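Local coordinates for papain-like cysteine protease (Porcine reproductive and respiratory syndrome virus, PDB 3MTV), which acts as a papain-like cysteine protease and metal-dependent nuclease of the virus (nsp1beta), and probably counters host mRNA export and interferon signalling, at residues A[6-11]-A[44-49]; A[22-25]-A[29-32]; A[89-94]-A[119-124]; A[146-151]-A[157-162]. All coordinates share one frame; numbering follows the deposited sequence.

Contact 1: A[6-11]-A[44-49]; sequences IGRGAV and RLHTSF
One face of the Arg8 guanidinium takes CD2 of His46 over its centre, 3.9 Å from Arg8 CZ. The guanidinium and imidazole planes are 25° apart. The His46 ring also meets Arg8 CG and the methyl of Ala10, both at a slant. Arg8 CG is 3.5 Å from His46 NE2, and Ala10 CB is 3.7 Å from His46 ND1. Trp21 adds an edge-to-face ring contact with His46. At the root of the imidazole, Ile6 CD1 touches His46 CB at 4.2 Å.

A bend at chi2 (-114°) turns the Arg8 chain back from the hairpin tip, a type I' turn from Gly7 to Ala10. Two weak bonds steady the guanidinium: Arg8 NE to Ile6 O at 3.1 Å, and Arg8 NH1 to Asn43 OD1. The contact thus joins the first hairpin of the N-terminal antiparallel sheet to helix 39-48. It is made of van der Waals touches of the imidazole with the guanidinium and with carbon, with no hydrogen bond between the segments. A nearby arginine would be expected to disfavour a positive charge on the buried His46.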
loop_
_atom_site.group_PDB
_atom_site.type_symbol
_atom_site.label_atom_id
_atom_site.label_comp_id
_atom_site.label_asym_id
_atom_site.label_seq_id
_atom_site.Cartn_x
_atom_site.Cartn_y
_atom_site.Cartn_z
ATOM N N ILE A 6 -10.534 6.550 1.298
ATOM C CA ILE A 6 -11.781 5.831 1.149
ATOM C C ILE A 6 -12.464 5.697 2.457
ATOM O O ILE A 6 -13.428 4.925 2.598
ATOM C CB ILE A 6 -11.572 4.415 0.673
ATOM C CG1 ILE A 6 -10.776 3.632 1.758
ATOM C CG2 ILE A 6 -10.887 4.363 -0.671
ATOM C CD1 ILE A 6 -10.556 2.113 1.320
ATOM N N GLY A 7 -11.957 6.433 3.409
ATOM C CA GLY A 7 -12.605 6.563 4.675
ATOM C C GLY A 7 -12.076 5.598 5.696
ATOM O O GLY A 7 -11.226 4.781 5.393
ATOM N N ARG A 8 -12.578 5.772 6.910
ATOM C CA ARG A 8 -12.364 4.913 8.066
ATOM C C ARG A 8 -10.935 4.390 8.086
ATOM O O ARG A 8 -10.684 3.199 8.320
ATOM C CB ARG A 8 -13.451 3.814 8.174
ATOM C CG ARG A 8 -13.469 2.946 6.944
ATOM C CD ARG A 8 -14.777 3.065 6.081
ATOM N NE ARG A 8 -14.481 2.782 4.637
ATOM C CZ ARG A 8 -15.220 1.982 3.849
ATOM N NH1 ARG A 8 -16.309 1.396 4.377
ATOM N NH2 ARG A 8 -14.859 1.734 2.570
ATOM N N GLY A 9 -9.982 5.285 7.820
ATOM C CA GLY A 9 -8.618 4.948 8.167
ATOM C C GLY A 9 -7.852 4.253 7.052
ATOM O O GLY A 9 -6.696 4.088 7.161
ATOM N N ALA A 10 -8.464 3.930 5.939
ATOM C CA ALA A 10 -7.741 3.356 4.819
ATOM C C ALA A 10 -7.588 4.206 3.551
ATOM O O ALA A 10 -8.224 5.324 3.380
ATOM C CB ALA A 10 -8.487 2.157 4.405
ATOM N N VAL A 11 -6.865 3.591 2.601
ATOM C CA VAL A 11 -6.810 4.186 1.298
ATOM C C VAL A 11 -6.729 3.089 0.294
ATOM O O VAL A 11 -6.457 1.992 0.668
ATOM C CB VAL A 11 -5.492 4.971 1.114
ATOM C CG1 VAL A 11 -5.485 6.186 1.940
ATOM C CG2 VAL A 11 -4.260 4.114 1.414
ATOM N N ARG A 44 -16.383 -2.797 -0.627
ATOM C CA ARG A 44 -16.288 -4.233 -0.845
ATOM C C ARG A 44 -14.968 -4.720 -0.268
ATOM O O ARG A 44 -14.944 -5.255 0.855
ATOM C CB ARG A 44 -16.443 -4.655 -2.314
ATOM C CG ARG A 44 -17.861 -5.078 -2.562
ATOM C CD ARG A 44 -18.315 -5.224 -4.018
ATOM N NE ARG A 44 -19.788 -5.235 -3.926
ATOM C CZ ARG A 44 -20.676 -5.426 -4.914
ATOM N NH1 ARG A 44 -20.305 -5.646 -6.217
ATOM N NH2 ARG A 44 -21.972 -5.425 -4.552
ATOM N N LEU A 45 -13.907 -4.528 -1.056
ATOM C CA LEU A 45 -12.502 -4.455 -0.611
ATOM C C LEU A 45 -12.194 -4.240 0.824
ATOM O O LEU A 45 -11.622 -5.051 1.440
ATOM C CB LEU A 45 -11.786 -3.296 -1.237
ATOM C CG LEU A 45 -10.408 -3.767 -1.703
ATOM C CD1 LEU A 45 -9.474 -2.663 -1.703
ATOM C CD2 LEU A 45 -9.898 -4.816 -0.799
ATOM N N HIS A 46 -12.509 -3.107 1.375
ATOM C CA HIS A 46 -11.987 -2.882 2.720
ATOM C C HIS A 46 -12.693 -3.736 3.674
ATOM O O HIS A 46 -12.103 -4.167 4.609
ATOM C CB HIS A 46 -12.157 -1.420 3.023
ATOM C CG HIS A 46 -12.015 -1.022 4.444
ATOM N ND1 HIS A 46 -10.810 -0.638 4.978
ATOM C CD2 HIS A 46 -12.940 -0.834 5.418
ATOM C CE1 HIS A 46 -10.979 -0.247 6.220
ATOM N NE2 HIS A 46 -12.267 -0.360 6.520
ATOM N N THR A 47 -13.969 -3.990 3.430
ATOM C CA THR A 47 -14.774 -4.785 4.334
ATOM C C THR A 47 -14.377 -6.245 4.267
ATOM O O THR A 47 -14.290 -6.963 5.296
ATOM C CB THR A 47 -16.292 -4.567 4.107
ATOM O OG1 THR A 47 -16.685 -3.462 4.933
ATOM C CG2 THR A 47 -17.048 -5.744 4.625
ATOM N N SER A 48 -14.071 -6.732 3.089
ATOM C CA SER A 48 -13.829 -8.152 3.098
ATOM C C SER A 48 -12.393 -8.713 3.028
ATOM O O SER A 48 -12.116 -9.835 3.443
ATOM C CB SER A 48 -14.838 -8.834 2.174
ATOM O OG SER A 48 -14.882 -8.108 1.014
ATOM N N PHE A 49 -11.424 -7.931 2.590
ATOM C CA PHE A 49 -10.031 -8.448 2.539
ATOM C C PHE A 49 -9.031 -7.902 3.511
ATOM O O PHE A 49 -9.346 -7.029 4.296
ATOM C CB PHE A 49 -9.489 -8.259 1.185
ATOM C CG PHE A 49 -10.303 -8.882 0.172
ATOM C CD1 PHE A 49 -11.343 -8.206 -0.406
ATOM C CD2 PHE A 49 -10.088 -10.188 -0.170
ATOM C CE1 PHE A 49 -12.141 -8.810 -1.358
ATOM C CE2 PHE A 49 -10.876 -10.794 -1.158
ATOM C CZ PHE A 49 -11.891 -10.076 -1.760
#

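Contact 2: A[22-25]-A[29-32]; sequences APRG and VKFE
Arg24 meets Val29 and Lys30 in three ways, through carbon, through dipole and through charge. The carbon contacts begin at the base. Arg24 CG stands 3.9 Å from Val29 CB, and the two side chains run alongside in opposite senses. The CG2 branch of Val29 lies 3.5 Å from Arg24 O and 4.1 Å from Gly25 CA. Gly25 has a positive phi of 113°, and its bare CA leaves this branch its place. Farther out, Lys30 CE comes to 3.3 Å from Arg24 NH2, at the guanidinium edge and near its plane.

The dipole contact is a carbonyl on a flat cation. Val29 O sits over the centre of one guanidinium face, 3.2 Å from Arg24 CZ. It is not a hydrogen bond, because the N-H groups lie in the plane and point past the oxygen. The chain of Arg24 runs extended from CG to NE, with CG anti to the backbone N (chi1 168°).

Charge enters through the lysine end. The like-charged Lys30 NZ is 4.5 Å from Arg24 NH2. Asp5 answers the arginine with a salt bridge to NH1, which probably eases that repulsion.

The second subunit lies close to both segments. His52 of the second subunit bonds to Arg24 O through NE2, and Trp156 of the second subunit meets Phe31 edge to face. The arrangement is a loop that leaves strand 18-23 of the N-terminal antiparallel sheet, doubles back on itself, and forms part of the dimer interface.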
loop_
_atom_site.group_PDB
_atom_site.type_symbol
_atom_site.label_atom_id
_atom_site.label_comp_id
_atom_site.label_asym_id
_atom_site.label_seq_id
_atom_site.Cartn_x
_atom_site.Cartn_y
_atom_site.Cartn_z
ATOM N N ALA A 22 -4.835 -0.162 2.155
ATOM C CA ALA A 22 -3.786 -0.057 3.139
ATOM C C ALA A 22 -4.212 0.974 4.147
ATOM O O ALA A 22 -5.067 1.793 3.825
ATOM C CB ALA A 22 -2.534 0.358 2.451
ATOM N N PRO A 23 -3.606 0.982 5.358
ATOM C CA PRO A 23 -4.040 2.016 6.321
ATOM C C PRO A 23 -3.519 3.404 5.900
ATOM O O PRO A 23 -2.661 3.426 5.011
ATOM C CB PRO A 23 -3.504 1.535 7.684
ATOM C CG PRO A 23 -3.179 0.156 7.497
ATOM C CD PRO A 23 -2.801 -0.050 6.007
ATOM N N ARG A 24 -4.053 4.499 6.472
ATOM C CA ARG A 24 -4.024 5.824 5.855
ATOM C C ARG A 24 -2.626 6.183 6.226
ATOM O O ARG A 24 -1.723 6.369 5.348
ATOM C CB ARG A 24 -5.077 6.776 6.482
ATOM C CG ARG A 24 -5.049 8.312 6.173
ATOM C CD ARG A 24 -6.336 8.997 6.843
ATOM N NE ARG A 24 -6.176 10.435 7.220
ATOM C CZ ARG A 24 -6.829 11.540 6.713
ATOM N NH1 ARG A 24 -7.814 11.492 5.715
ATOM N NH2 ARG A 24 -6.482 12.757 7.245
ATOM N N GLY A 25 -2.424 6.137 7.524
ATOM C CA GLY A 25 -1.313 6.840 8.101
ATOM C C GLY A 25 -1.797 7.981 8.973
ATOM O O GLY A 25 -2.967 8.007 9.399
ATOM N N VAL A 29 -1.641 12.297 5.770
ATOM C CA VAL A 29 -1.958 11.580 4.573
ATOM C C VAL A 29 -3.335 11.953 4.070
ATOM O O VAL A 29 -4.315 11.776 4.770
ATOM C CB VAL A 29 -1.942 10.151 4.760
ATOM C CG1 VAL A 29 -2.238 9.638 3.437
ATOM C CG2 VAL A 29 -0.573 9.676 5.186
ATOM N N LYS A 30 -3.401 12.517 2.883
ATOM C CA LYS A 30 -4.623 13.195 2.421
ATOM C C LYS A 30 -4.706 13.212 0.951
ATOM O O LYS A 30 -4.245 14.097 0.314
ATOM C CB LYS A 30 -4.781 14.628 2.952
ATOM C CG LYS A 30 -4.866 14.666 4.507
ATOM C CD LYS A 30 -5.490 15.966 4.945
ATOM C CE LYS A 30 -6.270 15.908 6.284
ATOM N NZ LYS A 30 -6.052 17.201 7.073
ATOM N N PHE A 31 -5.316 12.193 0.401
ATOM C CA PHE A 31 -5.462 12.138 -1.016
ATOM C C PHE A 31 -6.874 12.470 -1.394
ATOM O O PHE A 31 -7.755 12.563 -0.547
ATOM C CB PHE A 31 -5.345 10.671 -1.478
ATOM C CG PHE A 31 -4.005 10.083 -1.334
ATOM C CD1 PHE A 31 -3.628 9.438 -0.194
ATOM C CD2 PHE A 31 -3.086 10.158 -2.361
ATOM C CE1 PHE A 31 -2.286 8.891 -0.097
ATOM C CE2 PHE A 31 -1.803 9.654 -2.223
ATOM C CZ PHE A 31 -1.423 9.022 -1.099
ATOM N N GLU A 32 -7.086 12.442 -2.709
ATOM C CA GLU A 32 -8.381 12.565 -3.338
ATOM C C GLU A 32 -9.378 11.508 -2.915
ATOM O O GLU A 32 -8.984 10.383 -2.677
ATOM C CB GLU A 32 -8.184 12.568 -4.840
ATOM C CG GLU A 32 -7.715 13.935 -5.337
ATOM C CD GLU A 32 -7.550 13.958 -6.874
ATOM O OE1 GLU A 32 -8.258 13.013 -7.514
ATOM O OE2 GLU A 32 -6.726 14.902 -7.361
#

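Contact 3: A[89-94]-A[119-124]; sequences NCWWRL and HGVPGK
Trp91 and Val121 form the tight part of this contact. The CG2 methyl of Val121 sits over the five-membered ring of the indole, 3.4 Å from its centroid and only 8° off the ring normal. This is a CH-pi contact. The other branch, Val121 CG1, leans toward the NE1 side, 4.0 Å from Trp91 CE2. The two side chains cross at about a right angle. Trp91 gets there with CG set between its own N and carbonyl carbon (chi1 47°). Trp92 CD1 lies over the opposite face, so the indole is sandwiched. Outside the segments, Trp91 packs on Ala110 of helix 100-112, and Val121 on Leu126 of helix 124-131.

The looser part is at Gly120, whose CA approaches Trp91 NE1 at 4.3 Å and at a slant. Trp92, which is exposed, and Asn89, partly exposed, take no direct part in the contact with 119-124.

Cys90, the active-site residue assigned from a near-identical protein, directly precedes Trp91. A Cys-Trp pair also occurs at the nucleophile of papain. The Trp91 side chain is about 8 Å from that of His159. The two segments hold together by dispersion and CH-pi attraction, without a hydrogen bond between them. The Val121 methyl and Trp92 on opposite faces would be expected to restrict rotation of the indole next to the presumed nucleophile Cys90.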
loop_
_atom_site.group_PDB
_atom_site.type_symbol
_atom_site.label_atom_id
_atom_site.label_comp_id
_atom_site.label_asym_id
_atom_site.label_seq_id
_atom_site.Cartn_x
_atom_site.Cartn_y
_atom_site.Cartn_z
ATOM N N ASN A 89 -10.444 -25.263 7.955
ATOM C CA ASN A 89 -10.155 -26.627 8.367
ATOM C C ASN A 89 -9.403 -27.388 7.297
ATOM O O ASN A 89 -9.548 -28.585 7.137
ATOM C CB ASN A 89 -11.491 -27.396 8.606
ATOM C CG ASN A 89 -12.613 -26.977 7.649
ATOM O OD1 ASN A 89 -13.691 -26.732 8.141
ATOM N ND2 ASN A 89 -12.372 -26.893 6.293
ATOM N N CYS A 90 -8.778 -26.689 6.399
ATOM C CA CYS A 90 -8.368 -27.465 5.259
ATOM C C CYS A 90 -7.192 -28.289 5.699
ATOM O O CYS A 90 -6.655 -28.981 4.911
ATOM C CB CYS A 90 -7.934 -26.527 4.158
ATOM S SG CYS A 90 -6.543 -25.315 4.719
ATOM N N TRP A 91 -6.761 -28.193 6.948
ATOM C CA TRP A 91 -5.512 -28.822 7.338
ATOM C C TRP A 91 -5.701 -30.230 7.830
ATOM O O TRP A 91 -4.789 -31.036 7.824
ATOM C CB TRP A 91 -4.837 -28.082 8.436
ATOM C CG TRP A 91 -5.650 -27.681 9.555
ATOM C CD1 TRP A 91 -6.356 -26.561 9.674
ATOM C CD2 TRP A 91 -5.858 -28.412 10.741
ATOM N NE1 TRP A 91 -7.016 -26.503 10.909
ATOM C CE2 TRP A 91 -6.740 -27.667 11.557
ATOM C CE3 TRP A 91 -5.394 -29.643 11.209
ATOM C CZ2 TRP A 91 -7.185 -28.129 12.833
ATOM C CZ3 TRP A 91 -5.758 -30.063 12.549
ATOM C CH2 TRP A 91 -6.684 -29.322 13.308
ATOM N N TRP A 92 -6.920 -30.511 8.228
ATOM C CA TRP A 92 -7.322 -31.857 8.498
ATOM C C TRP A 92 -6.842 -32.829 7.518
ATOM O O TRP A 92 -6.386 -33.870 7.929
ATOM C CB TRP A 92 -8.808 -31.927 8.471
ATOM C CG TRP A 92 -9.523 -31.025 9.474
ATOM C CD1 TRP A 92 -8.967 -30.092 10.360
ATOM C CD2 TRP A 92 -10.925 -30.974 9.681
ATOM N NE1 TRP A 92 -10.003 -29.453 11.090
ATOM C CE2 TRP A 92 -11.190 -30.002 10.695
ATOM C CE3 TRP A 92 -11.987 -31.663 9.110
ATOM C CZ2 TRP A 92 -12.418 -29.759 11.141
ATOM C CZ3 TRP A 92 -13.227 -31.384 9.518
ATOM C CH2 TRP A 92 -13.452 -30.421 10.514
ATOM N N ARG A 93 -6.944 -32.526 6.227
ATOM C CA ARG A 93 -6.544 -33.513 5.219
ATOM C C ARG A 93 -5.232 -34.135 5.662
ATOM O O ARG A 93 -5.022 -35.316 5.712
ATOM C CB ARG A 93 -6.383 -32.866 3.834
ATOM C CG ARG A 93 -7.737 -32.451 3.192
ATOM C CD ARG A 93 -8.019 -33.075 1.759
ATOM N NE ARG A 93 -9.191 -32.457 1.180
ATOM C CZ ARG A 93 -9.347 -31.144 0.961
ATOM N NH1 ARG A 93 -8.391 -30.250 1.202
ATOM N NH2 ARG A 93 -10.503 -30.706 0.482
ATOM N N LEU A 94 -4.316 -33.302 6.047
ATOM C CA LEU A 94 -3.029 -33.801 6.532
ATOM C C LEU A 94 -3.002 -34.984 7.532
ATOM O O LEU A 94 -2.045 -35.698 7.623
ATOM C CB LEU A 94 -2.447 -32.611 7.202
ATOM C CG LEU A 94 -1.475 -31.851 6.329
ATOM C CD1 LEU A 94 -1.821 -31.785 4.812
ATOM C CD2 LEU A 94 -1.118 -30.512 6.906
ATOM N N HIS A 119 -9.176 -18.802 10.281
ATOM C CA HIS A 119 -7.861 -18.773 9.623
ATOM C C HIS A 119 -7.164 -20.041 9.750
ATOM O O HIS A 119 -6.068 -20.217 9.294
ATOM C CB HIS A 119 -6.996 -17.612 10.096
ATOM C CG HIS A 119 -7.803 -16.466 10.531
ATOM N ND1 HIS A 119 -8.156 -15.442 9.656
ATOM C CD2 HIS A 119 -8.455 -16.235 11.709
ATOM C CE1 HIS A 119 -8.985 -14.620 10.307
ATOM N NE2 HIS A 119 -9.173 -15.064 11.551
ATOM N N GLY A 120 -7.798 -20.944 10.409
ATOM C CA GLY A 120 -7.142 -22.197 10.536
ATOM C C GLY A 120 -6.161 -22.135 11.693
ATOM O O GLY A 120 -6.444 -21.490 12.751
ATOM N N VAL A 121 -5.022 -22.828 11.486
ATOM C CA VAL A 121 -4.036 -23.050 12.571
ATOM C C VAL A 121 -2.636 -22.626 12.206
ATOM O O VAL A 121 -2.278 -22.688 11.022
ATOM C CB VAL A 121 -3.931 -24.527 13.014
ATOM C CG1 VAL A 121 -5.008 -24.899 13.927
ATOM C CG2 VAL A 121 -3.829 -25.435 11.844
ATOM N N PRO A 122 -1.830 -22.238 13.192
ATOM C CA PRO A 122 -0.569 -21.584 12.902
ATOM C C PRO A 122 0.457 -22.265 12.038
ATOM O O PRO A 122 0.890 -21.655 11.074
ATOM C CB PRO A 122 -0.019 -21.275 14.265
ATOM C CG PRO A 122 -1.192 -21.154 15.134
ATOM C CD PRO A 122 -2.173 -22.131 14.613
ATOM N N GLY A 123 0.914 -23.451 12.278
ATOM C CA GLY A 123 2.007 -23.777 11.338
ATOM C C GLY A 123 3.024 -24.371 12.206
ATOM O O GLY A 123 3.193 -25.542 12.186
ATOM N N LYS A 124 3.559 -23.572 13.126
ATOM C CA LYS A 124 4.305 -24.193 14.193
ATOM C C LYS A 124 3.403 -25.271 14.823
ATOM O O LYS A 124 3.871 -26.288 15.296
ATOM C CB LYS A 124 4.744 -23.188 15.219
ATOM C CG LYS A 124 6.081 -22.450 14.877
ATOM C CD LYS A 124 6.195 -21.020 15.660
ATOM C CE LYS A 124 5.159 -19.880 15.070
ATOM N NZ LYS A 124 5.278 -18.465 15.663
#

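Contact 4: A[146-151]-A[157-162]; sequences VIQYFS and IRHLKL
Gln148 and His159 lie abreast on neighbouring strands of a beta hairpin, directed alike. Their amide and imidazole planes are 41° apart. The hairpin pairs antiparallel strands 145-150 and 158-162 in the main sheet of the papain-like protease domain. His159 is an active-site residue, as assigned from a near-identical protein, and its side chain comes about 3 Å from that of Cys90.

Val146 and Lys161 share this face and also run side by side. The lysine chain bends at chi4 (-24°), bringing NZ back to 3.6 Å from Val146 CG2.

The opposite face carries Ile147, Leu160, Tyr149 and Arg158. Ile147 and Leu160 cross obliquely, with Ile147 CD1 3.9 Å from Leu160 CB. Arg158 projects out from the sheet, extended from CG to NE, and its NH1 bonds to its main polar partner, Tyr202 OH.

At the loop end of the hairpin, Phe150 CB packs on Ile157 CG2 at 3.6 Å. The phenyl ring turns off and meets Phe171.

Backbone bonds join the strands in antiparallel register. Phe150 N reaches Ile157 O at 2.9 Å. Gln148 and His159 form a hydrogen-bonded pair, with Gln148 N to His159 O at 2.6 Å and His159 N to Gln148 O at 2.7 Å. At the far end, Val146 N meets Lys161 O at 3.0 Å.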
loop_
_atom_site.group_PDB
_atom_site.type_symbol
_atom_site.label_atom_id
_atom_site.label_comp_id
_atom_site.label_asym_id
_atom_site.label_seq_id
_atom_site.Cartn_x
_atom_site.Cartn_y
_atom_site.Cartn_z
ATOM N N VAL A 146 -1.067 -29.485 -2.703
ATOM C CA VAL A 146 -0.707 -28.115 -2.931
ATOM C C VAL A 146 -0.831 -27.244 -1.739
ATOM O O VAL A 146 -1.924 -27.106 -1.109
ATOM C CB VAL A 146 -1.620 -27.399 -3.886
ATOM C CG1 VAL A 146 -0.759 -26.580 -4.726
ATOM C CG2 VAL A 146 -2.434 -28.345 -4.712
ATOM N N ILE A 147 0.294 -26.572 -1.518
ATOM C CA ILE A 147 0.296 -25.459 -0.597
ATOM C C ILE A 147 0.018 -24.149 -1.300
ATOM O O ILE A 147 0.627 -23.869 -2.336
ATOM C CB ILE A 147 1.651 -25.317 0.067
ATOM C CG1 ILE A 147 2.098 -26.620 0.688
ATOM C CG2 ILE A 147 1.516 -24.393 1.235
ATOM C CD1 ILE A 147 1.103 -27.041 1.761
ATOM N N GLN A 148 -0.899 -23.361 -0.750
ATOM C CA GLN A 148 -1.249 -22.054 -1.345
ATOM C C GLN A 148 -1.309 -20.868 -0.445
ATOM O O GLN A 148 -1.482 -20.958 0.790
ATOM C CB GLN A 148 -2.585 -22.086 -2.055
ATOM C CG GLN A 148 -2.749 -23.335 -2.819
ATOM C CD GLN A 148 -3.868 -23.229 -3.740
ATOM O OE1 GLN A 148 -3.657 -23.248 -4.965
ATOM N NE2 GLN A 148 -5.100 -23.106 -3.183
ATOM N N TYR A 149 -1.190 -19.733 -1.110
ATOM C CA TYR A 149 -1.225 -18.482 -0.413
ATOM C C TYR A 149 -2.248 -17.707 -1.119
ATOM O O TYR A 149 -2.642 -17.904 -2.278
ATOM C CB TYR A 149 0.097 -17.735 -0.503
ATOM C CG TYR A 149 0.555 -17.393 -1.910
ATOM C CD1 TYR A 149 1.445 -18.208 -2.544
ATOM C CD2 TYR A 149 0.086 -16.253 -2.590
ATOM C CE1 TYR A 149 1.891 -17.950 -3.798
ATOM C CE2 TYR A 149 0.521 -15.958 -3.868
ATOM C CZ TYR A 149 1.440 -16.840 -4.467
ATOM O OH TYR A 149 1.937 -16.680 -5.738
ATOM N N PHE A 150 -2.705 -16.782 -0.372
ATOM C CA PHE A 150 -3.646 -15.925 -0.950
ATOM C C PHE A 150 -3.048 -14.659 -1.474
ATOM O O PHE A 150 -2.571 -13.762 -0.677
ATOM C CB PHE A 150 -4.444 -15.475 0.166
ATOM C CG PHE A 150 -5.484 -14.611 -0.234
ATOM C CD1 PHE A 150 -6.462 -15.079 -1.067
ATOM C CD2 PHE A 150 -5.568 -13.357 0.240
ATOM C CE1 PHE A 150 -7.516 -14.326 -1.392
ATOM C CE2 PHE A 150 -6.637 -12.587 -0.079
ATOM C CZ PHE A 150 -7.598 -13.071 -0.914
ATOM N N SER A 151 -3.035 -14.548 -2.796
ATOM C CA SER A 151 -2.791 -13.217 -3.358
ATOM C C SER A 151 -1.376 -12.725 -3.478
ATOM O O SER A 151 -1.137 -12.112 -4.505
ATOM C CB SER A 151 -3.548 -12.153 -2.547
ATOM O OG SER A 151 -3.175 -10.863 -2.920
ATOM N N ILE A 157 -1.364 -15.915 4.785
ATOM C CA ILE A 157 -2.617 -16.590 4.632
ATOM C C ILE A 157 -2.395 -17.651 3.648
ATOM O O ILE A 157 -2.247 -17.380 2.426
ATOM C CB ILE A 157 -3.689 -15.667 4.155
ATOM C CG1 ILE A 157 -4.173 -14.836 5.295
ATOM C CG2 ILE A 157 -4.867 -16.386 3.618
ATOM C CD1 ILE A 157 -4.219 -13.414 4.917
ATOM N N ARG A 158 -2.421 -18.858 4.199
ATOM C CA ARG A 158 -2.246 -20.106 3.463
ATOM C C ARG A 158 -3.405 -21.056 3.523
ATOM O O ARG A 158 -4.357 -20.959 4.366
ATOM C CB ARG A 158 -0.993 -20.828 3.875
ATOM C CG ARG A 158 0.105 -20.193 3.217
ATOM C CD ARG A 158 1.424 -20.699 3.845
ATOM N NE ARG A 158 2.652 -20.214 3.158
ATOM C CZ ARG A 158 3.920 -20.676 3.297
ATOM N NH1 ARG A 158 4.295 -21.654 4.120
ATOM N NH2 ARG A 158 4.867 -20.130 2.591
ATOM N N HIS A 159 -3.250 -21.992 2.606
ATOM C CA HIS A 159 -4.269 -22.919 2.367
ATOM C C HIS A 159 -3.715 -24.164 1.687
ATOM O O HIS A 159 -2.769 -24.127 0.920
ATOM C CB HIS A 159 -5.315 -22.240 1.571
ATOM C CG HIS A 159 -6.558 -23.030 1.436
ATOM N ND1 HIS A 159 -6.869 -23.711 0.284
ATOM C CD2 HIS A 159 -7.587 -23.215 2.292
ATOM C CE1 HIS A 159 -8.032 -24.322 0.456
ATOM N NE2 HIS A 159 -8.492 -24.020 1.657
ATOM N N LEU A 160 -4.281 -25.313 1.963
ATOM C CA LEU A 160 -3.932 -26.318 1.016
ATOM C C LEU A 160 -5.161 -27.103 0.493
ATOM O O LEU A 160 -6.279 -26.986 1.007
ATOM C CB LEU A 160 -2.835 -27.179 1.578
ATOM C CG LEU A 160 -3.500 -27.598 2.890
ATOM C CD1 LEU A 160 -4.301 -28.844 2.595
ATOM C CD2 LEU A 160 -2.545 -27.933 3.988
ATOM N N LYS A 161 -4.936 -27.873 -0.558
ATOM C CA LYS A 161 -6.008 -28.467 -1.289
ATOM C C LYS A 161 -5.274 -29.496 -2.095
ATOM O O LYS A 161 -4.027 -29.416 -2.215
ATOM C CB LYS A 161 -6.677 -27.416 -2.175
ATOM C CG LYS A 161 -5.994 -27.132 -3.527
ATOM C CD LYS A 161 -6.837 -26.145 -4.418
ATOM C CE LYS A 161 -6.527 -26.212 -5.979
ATOM N NZ LYS A 161 -5.175 -26.728 -6.472
ATOM N N LEU A 162 -6.009 -30.462 -2.636
ATOM C CA LEU A 162 -5.342 -31.443 -3.452
ATOM C C LEU A 162 -5.180 -30.913 -4.839
ATOM O O LEU A 162 -5.985 -30.067 -5.293
ATOM C CB LEU A 162 -6.162 -32.681 -3.568
ATOM C CG LEU A 162 -6.761 -33.184 -2.299
ATOM C CD1 LEU A 162 -8.133 -33.731 -2.573
ATOM C CD2 LEU A 162 -5.801 -34.226 -1.908
#

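Overall arrangement
The four contacts fall into two groups. Contacts 1 and 2 lie in the N-terminal part, with centres 11 Å apart. They share the antiparallel sheet, where Val11 N probably bonds to Ala22 O at 2.8 Å. Contact 2 is nested within the loop that contact 1 closes. Contacts 3 and 4 lie in the protease part, with centres 10 Å apart. They bring Cys90 up against His159, consistent with the protease active site, though which way round the imidazole sits is doubtful. Beside that pair, Cys90 O packs on Leu160 CD1 at 3.3 Å. Contacts 1 and 3 have centres about 28 Å apart. The two groups touch where Phe49 CD2 of contact 1 meets Phe150 CZ of contact 4 at 3.9 Å.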